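Local atomic coordinates of multi-copper Oxidase CueO (PDB entry 6EVG), a protein that acts as a laccase-like multicopper oxidase on lignin model compounds and lignosulfonate, probably passing their electrons through copper to reduce dioxygen to water. Residues A[67-72]-A[151-156]; A[73-78]-A[118-123]; A[123-128]-A[250-255]. One frame throughout, in Å; residues are numbered along the deposited sequence.

Interaction 1 (A[67-72]-A[151-156]); sequences LVRLKN and VVTDGK
The parallel pairing of R69, L70 and K71 with V151, V152 and T153 joins two neighbouring strands in the first cupredoxin-like part of this multicopper oxidase. V68 O begins the bonding by accepting from V151 N, a link bent to 144° at the hydrogen. L70 then spends both backbone polar groups on the residues flanking V152: L70 N makes an almost straight bond (177°) to V151 O at 2.8 Å, and L70 O receives T153 N at 2.9 Å. Splitting the bonds of one residue between two partners in this way is the signature of parallel strands. The pattern runs one step past the regular strand, where N72 N donates to T153 O at 2.8 Å. L70 O also lies 3.3 Å from V152 CA in a weaker CA-H...O contact. Within the β-sandwich, these two strands are inner members of a sheet that continues to strand 28-29 on one side and strand 126-131 on the other. R69, K71, V151 and T153 share one face. L67 straddles a valine methyl with its branched end, L67 CD2 lying 3.9 Å from V151 CG2 and L67 CD1 only slightly farther. T153 CG2 sits between its own backbone N and carbonyl carbon, which brings it 3.6 Å from L70 O and beside R69 CG, 4.2 Å away. Beyond this aliphatic touch the R69 chain bends at its third torsion (71°), and its guanidinium forms a salt bridge with E30. The other face carries L70 and V152, with L70 resting on P31, I121 and M150. Where strand 148-153 ends, D154 OD1 accepts K156 N from above the carboxylate plane in an Asx turn, while D154 OD2 pairs with R160.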
# COMPACT_ATOMS: atom_id res chain seq x y z
N LEU A 67 -7.01 -12.20 -1.38
CA LEU A 67 -6.00 -12.17 -0.30
C LEU A 67 -5.27 -13.50 -0.35
O LEU A 67 -5.86 -14.55 -0.12
CB LEU A 67 -6.63 -11.88 1.05
CG LEU A 67 -5.60 -11.72 2.20
CD1 LEU A 67 -6.04 -10.70 3.19
CD2 LEU A 67 -5.22 -13.02 2.84
N VAL A 68 -4.01 -13.43 -0.76
CA VAL A 68 -3.12 -14.58 -0.84
C VAL A 68 -2.43 -14.74 0.51
O VAL A 68 -1.80 -13.82 1.01
CB VAL A 68 -2.07 -14.39 -1.96
CG1 VAL A 68 -1.13 -15.59 -2.01
CG2 VAL A 68 -2.74 -14.14 -3.28
N ARG A 69 -2.61 -15.92 1.15
CA ARG A 69 -1.98 -16.17 2.45
C ARG A 69 -0.84 -17.17 2.28
O ARG A 69 -1.07 -18.28 1.76
CB ARG A 69 -3.00 -16.67 3.43
CG ARG A 69 -2.43 -16.81 4.83
CD ARG A 69 -3.52 -16.76 5.90
NE ARG A 69 -4.23 -17.96 5.80
CZ ARG A 69 -5.42 -18.24 6.40
NH1 ARG A 69 -6.09 -17.35 7.15
NH2 ARG A 69 -5.93 -19.45 6.28
N LEU A 70 0.36 -16.75 2.63
CA LEU A 70 1.58 -17.51 2.50
C LEU A 70 2.21 -17.74 3.85
O LEU A 70 2.23 -16.86 4.71
CB LEU A 70 2.55 -16.73 1.64
CG LEU A 70 2.07 -16.38 0.23
CD1 LEU A 70 3.11 -15.55 -0.49
CD2 LEU A 70 1.66 -17.57 -0.57
N LYS A 71 2.77 -18.93 4.04
CA LYS A 71 3.45 -19.30 5.27
C LYS A 71 4.93 -18.98 5.17
O LYS A 71 5.58 -19.33 4.18
CB LYS A 71 3.26 -20.75 5.57
CG LYS A 71 1.83 -21.12 5.85
CD LYS A 71 1.64 -22.57 6.19
CE LYS A 71 1.81 -23.45 5.00
NZ LYS A 71 1.11 -24.77 5.25
N ASN A 72 5.50 -18.35 6.21
CA ASN A 72 6.91 -18.18 6.25
C ASN A 72 7.57 -19.55 6.10
O ASN A 72 7.11 -20.56 6.67
CB ASN A 72 7.34 -17.53 7.57
CG ASN A 72 8.71 -16.95 7.51
OD1 ASN A 72 9.14 -16.40 6.50
ND2 ASN A 72 9.44 -17.14 8.62
N VAL A 151 -0.75 -11.78 2.70
CA VAL A 151 -0.34 -11.96 4.08
C VAL A 151 0.74 -13.01 4.17
O VAL A 151 0.59 -14.11 3.62
CB VAL A 151 -1.57 -12.34 4.95
CG1 VAL A 151 -1.11 -12.81 6.33
CG2 VAL A 151 -2.53 -11.19 5.05
N VAL A 152 1.84 -12.68 4.87
CA VAL A 152 2.82 -13.66 5.30
C VAL A 152 2.53 -13.96 6.76
O VAL A 152 2.52 -13.03 7.58
CB VAL A 152 4.27 -13.18 5.12
CG1 VAL A 152 5.24 -14.17 5.73
CG2 VAL A 152 4.56 -12.99 3.63
N THR A 153 2.31 -15.20 7.10
CA THR A 153 2.06 -15.66 8.47
C THR A 153 3.13 -16.62 8.91
O THR A 153 3.61 -17.42 8.12
CB THR A 153 0.68 -16.26 8.62
OG1 THR A 153 0.48 -16.54 10.01
CG2 THR A 153 0.46 -17.46 7.77
N ASP A 154 3.40 -16.61 10.21
CA ASP A 154 4.28 -17.58 10.81
C ASP A 154 3.56 -18.51 11.76
O ASP A 154 4.20 -19.29 12.44
CB ASP A 154 5.47 -16.91 11.56
CG ASP A 154 5.05 -16.01 12.70
OD1 ASP A 154 3.85 -16.03 13.06
OD2 ASP A 154 5.96 -15.28 13.25
N GLY A 155 2.21 -18.46 11.73
CA GLY A 155 1.39 -19.35 12.49
C GLY A 155 1.28 -19.03 13.98
O GLY A 155 0.66 -19.79 14.69
N LYS A 156 1.88 -17.94 14.44
CA LYS A 156 1.97 -17.64 15.89
C LYS A 156 0.97 -16.55 16.36
O LYS A 156 1.07 -16.04 17.49
CB LYS A 156 3.40 -17.27 16.25
CG LYS A 156 4.43 -18.39 16.05
CD LYS A 156 5.79 -17.79 16.47
CE LYS A 156 7.02 -18.63 16.37
NZ LYS A 156 8.12 -17.82 17.00

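Interaction 2 (A[73-78]-A[118-123]); sequences GETVTL and EVKIQQ
V76 and V119 form the central hydrogen-bonded pair of an antiparallel contact, each giving its N-H to the other's carbonyl. V76 N reaches V119 O at 2.9 Å in the carbonyl plane, and V119 N returns to V76 O at 2.8 Å. Two more backbone bonds extend the pairing beyond the strands: I121 N donates to E74 O, and G73 N meets I121 O from well above the carbonyl plane with a bent angle of 141°. G73 takes positive phi (89°), a conformation in which a CB would press on the carbonyl oxygen of N72. Weaker CA-H...O contacts accompany these bonds, notably T75 CA to V119 O at 3.2 Å. In the fold, strand 114-120 is the edge of a four-stranded sheet whose next member is strand 75-82, the partner layer in the β-sandwich to the sheet holding strands 67-71 and 148-153. Apolar contacts lie on the inward side. The L78 and V119 side chains cross at an angle, L78 CD1 lying 4.1 Å from V119 CG2, and V76 CG1 approaches V119 CB at 4.3 Å; from here V76 packs on L70 and L78 on M150. I121 lays CB and CG1 against E74 O, both 3.6 Å away, and its side chain also touches V152 and L95. Mixed polar and aliphatic contacts occupy the opposite face, at the two non-hydrogen-bonded pairs. T77 and E118 lie side by side pointing the same way, T77 OG1 being 3.6 Å from E118 CG. At the other pair T75 OG1 stands anti to its carbonyl carbon (chi1 -57°), which sets the hydroxyl beside the lysine stem, 3.7 Å from K120 CG. The E74 side chain leaves the backbone pointing away from 118-123, and E74 OE2 accepts the backbone N of K71.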
# COMPACT_ATOMS: atom_id res chain seq x y z
N GLY A 73 8.64 -19.58 5.31
CA GLY A 73 9.34 -20.79 5.04
C GLY A 73 8.84 -21.61 3.84
O GLY A 73 9.52 -22.57 3.45
N GLU A 74 7.69 -21.32 3.26
CA GLU A 74 7.28 -22.12 2.13
C GLU A 74 7.75 -21.55 0.78
O GLU A 74 8.02 -20.36 0.66
CB GLU A 74 5.81 -22.50 2.10
CG GLU A 74 4.87 -21.44 1.66
CD GLU A 74 3.30 -21.79 1.65
OE1 GLU A 74 2.85 -22.93 1.19
OE2 GLU A 74 2.49 -20.90 2.04
N THR A 75 7.78 -22.40 -0.21
CA THR A 75 8.08 -22.00 -1.61
C THR A 75 6.78 -22.05 -2.41
O THR A 75 6.04 -23.04 -2.36
CB THR A 75 9.10 -22.94 -2.28
OG1 THR A 75 10.29 -22.95 -1.50
CG2 THR A 75 9.48 -22.46 -3.69
N VAL A 76 6.50 -20.97 -3.13
CA VAL A 76 5.28 -20.80 -3.89
C VAL A 76 5.59 -20.31 -5.28
O VAL A 76 6.46 -19.44 -5.47
CB VAL A 76 4.36 -19.76 -3.20
CG1 VAL A 76 4.93 -18.38 -3.01
CG2 VAL A 76 3.04 -19.52 -3.90
N THR A 77 4.86 -20.83 -6.26
CA THR A 77 4.88 -20.29 -7.61
C THR A 77 3.75 -19.26 -7.72
O THR A 77 2.57 -19.63 -7.56
CB THR A 77 4.72 -21.35 -8.65
OG1 THR A 77 5.80 -22.29 -8.53
CG2 THR A 77 4.71 -20.75 -10.05
N LEU A 78 4.10 -18.00 -7.97
CA LEU A 78 3.11 -16.94 -8.19
C LEU A 78 2.88 -16.87 -9.69
O LEU A 78 3.65 -16.26 -10.42
CB LEU A 78 3.60 -15.62 -7.60
CG LEU A 78 3.80 -15.62 -6.08
CD1 LEU A 78 4.48 -14.36 -5.60
CD2 LEU A 78 2.50 -15.83 -5.32
N GLU A 118 9.07 -18.10 -8.90
CA GLU A 118 9.03 -19.02 -7.78
C GLU A 118 9.74 -18.40 -6.59
O GLU A 118 10.92 -18.09 -6.67
CB GLU A 118 9.71 -20.33 -8.18
CG GLU A 118 9.01 -21.00 -9.35
CD GLU A 118 9.69 -22.24 -9.87
OE1 GLU A 118 10.68 -22.71 -9.27
OE2 GLU A 118 9.14 -22.78 -10.88
N VAL A 119 9.00 -18.20 -5.52
CA VAL A 119 9.49 -17.47 -4.32
C VAL A 119 9.57 -18.37 -3.14
O VAL A 119 8.64 -19.10 -2.83
CB VAL A 119 8.55 -16.26 -4.01
CG1 VAL A 119 8.94 -15.60 -2.73
CG2 VAL A 119 8.47 -15.32 -5.21
N LYS A 120 10.65 -18.23 -2.39
CA LYS A 120 10.85 -18.90 -1.13
C LYS A 120 10.72 -17.86 -0.04
O LYS A 120 11.57 -16.96 0.08
CB LYS A 120 12.22 -19.57 -1.13
CG LYS A 120 12.43 -20.45 0.10
CD LYS A 120 13.82 -21.08 0.18
CE LYS A 120 14.07 -22.14 -0.80
NZ LYS A 120 15.40 -22.76 -0.62
N ILE A 121 9.66 -17.93 0.73
CA ILE A 121 9.32 -16.88 1.72
C ILE A 121 10.17 -17.01 2.97
O ILE A 121 10.22 -18.07 3.57
CB ILE A 121 7.83 -17.00 2.07
CG1 ILE A 121 6.91 -16.92 0.83
CG2 ILE A 121 7.47 -15.96 3.11
CD1 ILE A 121 6.89 -15.64 0.09
N GLN A 122 10.82 -15.89 3.34
CA GLN A 122 11.53 -15.85 4.64
C GLN A 122 11.59 -14.39 5.06
O GLN A 122 12.42 -13.61 4.61
CB GLN A 122 12.92 -16.47 4.54
CG GLN A 122 13.59 -16.55 5.90
CD GLN A 122 14.97 -17.12 5.93
OE1 GLN A 122 15.31 -18.06 5.20
NE2 GLN A 122 15.82 -16.59 6.82
N GLN A 123 10.62 -13.98 5.89
CA GLN A 123 10.49 -12.59 6.29
C GLN A 123 9.57 -12.50 7.50
O GLN A 123 8.78 -13.42 7.76
CB GLN A 123 9.97 -11.72 5.15
CG GLN A 123 8.53 -12.01 4.78
CD GLN A 123 8.14 -11.22 3.56
OE1 GLN A 123 8.33 -11.65 2.42
NE2 GLN A 123 7.66 -9.99 3.79

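Interaction 3 (A[123-128]-A[250-255]); sequences QPASFN and GGFIGN
A125 and F252 provide the apolar touch of this contact, with A125 CB lying 4.1 Å from F252 CE2 at an oblique approach to the ring. Beside them P124 CB rests near G250 O, and S126 CB leans on the backbone of the two glycines, 4.0 Å from G251 N. A125 O is the polar atom that meets both G251 and the water. It comes 3.4 Å from G251 CA, so close that a CB on this glycine would collide with it. The water molecule completes the first shell, donating to A125 O at 2.8 Å and accepting from F252 N at 2.9 Å. One layer out, the backbone at P124 is held by S126: with chi1 at 50°, its hydroxyl is swung back to donate to P124 O, S126 OG lying 2.9 Å away. The same S126 OG accepts N128 ND2 nearly in the amide plane at 2.9 Å, and N128 OD1 is in turn held by R269. An alanine at S126 would keep the CB packing on G251 but would probably leave P124 O and N128 ND2 without their shared mate, leaving the loop freer to shift against the glycines. Farther out, F252 packs among D157, R160, L162 and R221, and G250 bonds through its backbone to W460. The contact thus belongs to the junction between successive cupredoxin-like parts of the chain, as in other three-domain multicopper oxidases. With no direct hydrogen bond between the segments, cohesion here rests on close fit and a single water bridge, a chemistry that depends on the missing side chain of G251.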
# COMPACT_ATOMS: atom_id res chain seq x y z
N GLN A 123 10.62 -13.98 5.89
CA GLN A 123 10.49 -12.59 6.29
C GLN A 123 9.57 -12.50 7.50
O GLN A 123 8.78 -13.42 7.76
CB GLN A 123 9.97 -11.72 5.15
CG GLN A 123 8.53 -12.01 4.78
CD GLN A 123 8.14 -11.22 3.56
OE1 GLN A 123 8.33 -11.65 2.42
NE2 GLN A 123 7.66 -9.99 3.79
N PRO A 124 9.53 -11.35 8.19
CA PRO A 124 8.57 -11.19 9.28
C PRO A 124 7.14 -11.24 8.83
O PRO A 124 6.79 -10.73 7.77
CB PRO A 124 8.93 -9.81 9.85
CG PRO A 124 10.40 -9.59 9.52
CD PRO A 124 10.52 -10.25 8.13
N ALA A 125 6.30 -11.82 9.69
CA ALA A 125 4.86 -11.85 9.46
C ALA A 125 4.34 -10.43 9.22
O ALA A 125 4.69 -9.50 9.95
CB ALA A 125 4.18 -12.47 10.67
N SER A 126 3.51 -10.27 8.19
CA SER A 126 3.16 -8.93 7.70
C SER A 126 2.02 -8.99 6.74
O SER A 126 1.69 -10.03 6.14
CB SER A 126 4.39 -8.29 7.06
OG SER A 126 5.01 -9.18 6.11
N PHE A 127 1.39 -7.83 6.58
CA PHE A 127 0.27 -7.57 5.65
C PHE A 127 0.80 -6.74 4.49
O PHE A 127 1.09 -5.56 4.66
CB PHE A 127 -0.86 -6.86 6.42
CG PHE A 127 -2.02 -6.43 5.58
CD1 PHE A 127 -2.72 -7.31 4.76
CD2 PHE A 127 -2.52 -5.15 5.62
CE1 PHE A 127 -3.82 -6.91 4.04
CE2 PHE A 127 -3.60 -4.73 4.87
CZ PHE A 127 -4.27 -5.62 4.11
N ASN A 128 0.92 -7.41 3.36
CA ASN A 128 1.51 -6.88 2.12
C ASN A 128 0.47 -6.82 1.03
O ASN A 128 -0.70 -7.20 1.24
CB ASN A 128 2.75 -7.69 1.76
CG ASN A 128 3.66 -7.83 2.97
OD1 ASN A 128 4.16 -6.82 3.47
ND2 ASN A 128 3.85 -9.05 3.42
N GLY A 250 5.91 -3.59 7.52
CA GLY A 250 6.89 -4.59 7.75
C GLY A 250 6.67 -5.46 8.96
O GLY A 250 7.58 -6.23 9.32
N GLY A 251 5.50 -5.35 9.58
CA GLY A 251 5.13 -6.25 10.65
C GLY A 251 4.92 -5.59 12.00
O GLY A 251 4.63 -4.38 12.10
N PHE A 252 4.96 -6.42 13.01
CA PHE A 252 4.49 -6.03 14.35
C PHE A 252 5.41 -5.02 14.98
O PHE A 252 6.64 -4.99 14.78
CB PHE A 252 4.33 -7.26 15.23
CG PHE A 252 3.33 -8.24 14.74
CD1 PHE A 252 1.99 -7.86 14.57
CD2 PHE A 252 3.69 -9.55 14.35
CE1 PHE A 252 1.06 -8.74 14.09
CE2 PHE A 252 2.72 -10.42 13.86
CZ PHE A 252 1.41 -10.02 13.73
N ILE A 253 4.79 -4.22 15.86
CA ILE A 253 5.54 -3.34 16.78
C ILE A 253 5.52 -3.94 18.16
O ILE A 253 4.53 -4.54 18.58
CB ILE A 253 5.11 -1.93 16.78
CG1 ILE A 253 3.65 -1.80 17.05
CG2 ILE A 253 5.57 -1.23 15.52
CD1 ILE A 253 3.21 -0.37 17.44
N GLY A 254 6.64 -3.77 18.85
CA GLY A 254 6.78 -4.37 20.16
C GLY A 254 5.80 -3.88 21.20
O GLY A 254 5.32 -4.67 22.00
N ASN A 255 5.49 -2.58 21.13
CA ASN A 255 4.57 -1.93 22.09
C ASN A 255 3.40 -1.30 21.35
O ASN A 255 3.43 -0.12 21.06
CB ASN A 255 5.37 -0.92 22.92
CG ASN A 255 6.64 -1.54 23.52
OD1 ASN A 255 6.60 -2.60 24.13
ND2 ASN A 255 7.75 -0.90 23.35
O HOH W 1 6.25 -8.92 12.19

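Overall arrangement
From the N terminus, the chain passes through 67-72 and turns directly into 73-78. Interaction 2 closes first, when 118-123 returns to pair with 73-78; this loop is nested inside the longer one that interaction 1 closes at 151-156. Q123 ends interaction 2 and begins interaction 3, so those two stand in series, while interactions 1 and 3 cross because 123-128 precedes 151-156 and 250-255 follows it. N72 OD1 and Q123 N, probably hydrogen-bonded, tie the end of strand 67-71 to the connection between strands 114-120 and 126-131. Strands 148-153 and 126-131 are neighbours, linking interactions 1 and 3. Interactions 1 and 2 lie in opposite sheets of the first β-sandwich; interaction 3 rests it against the second.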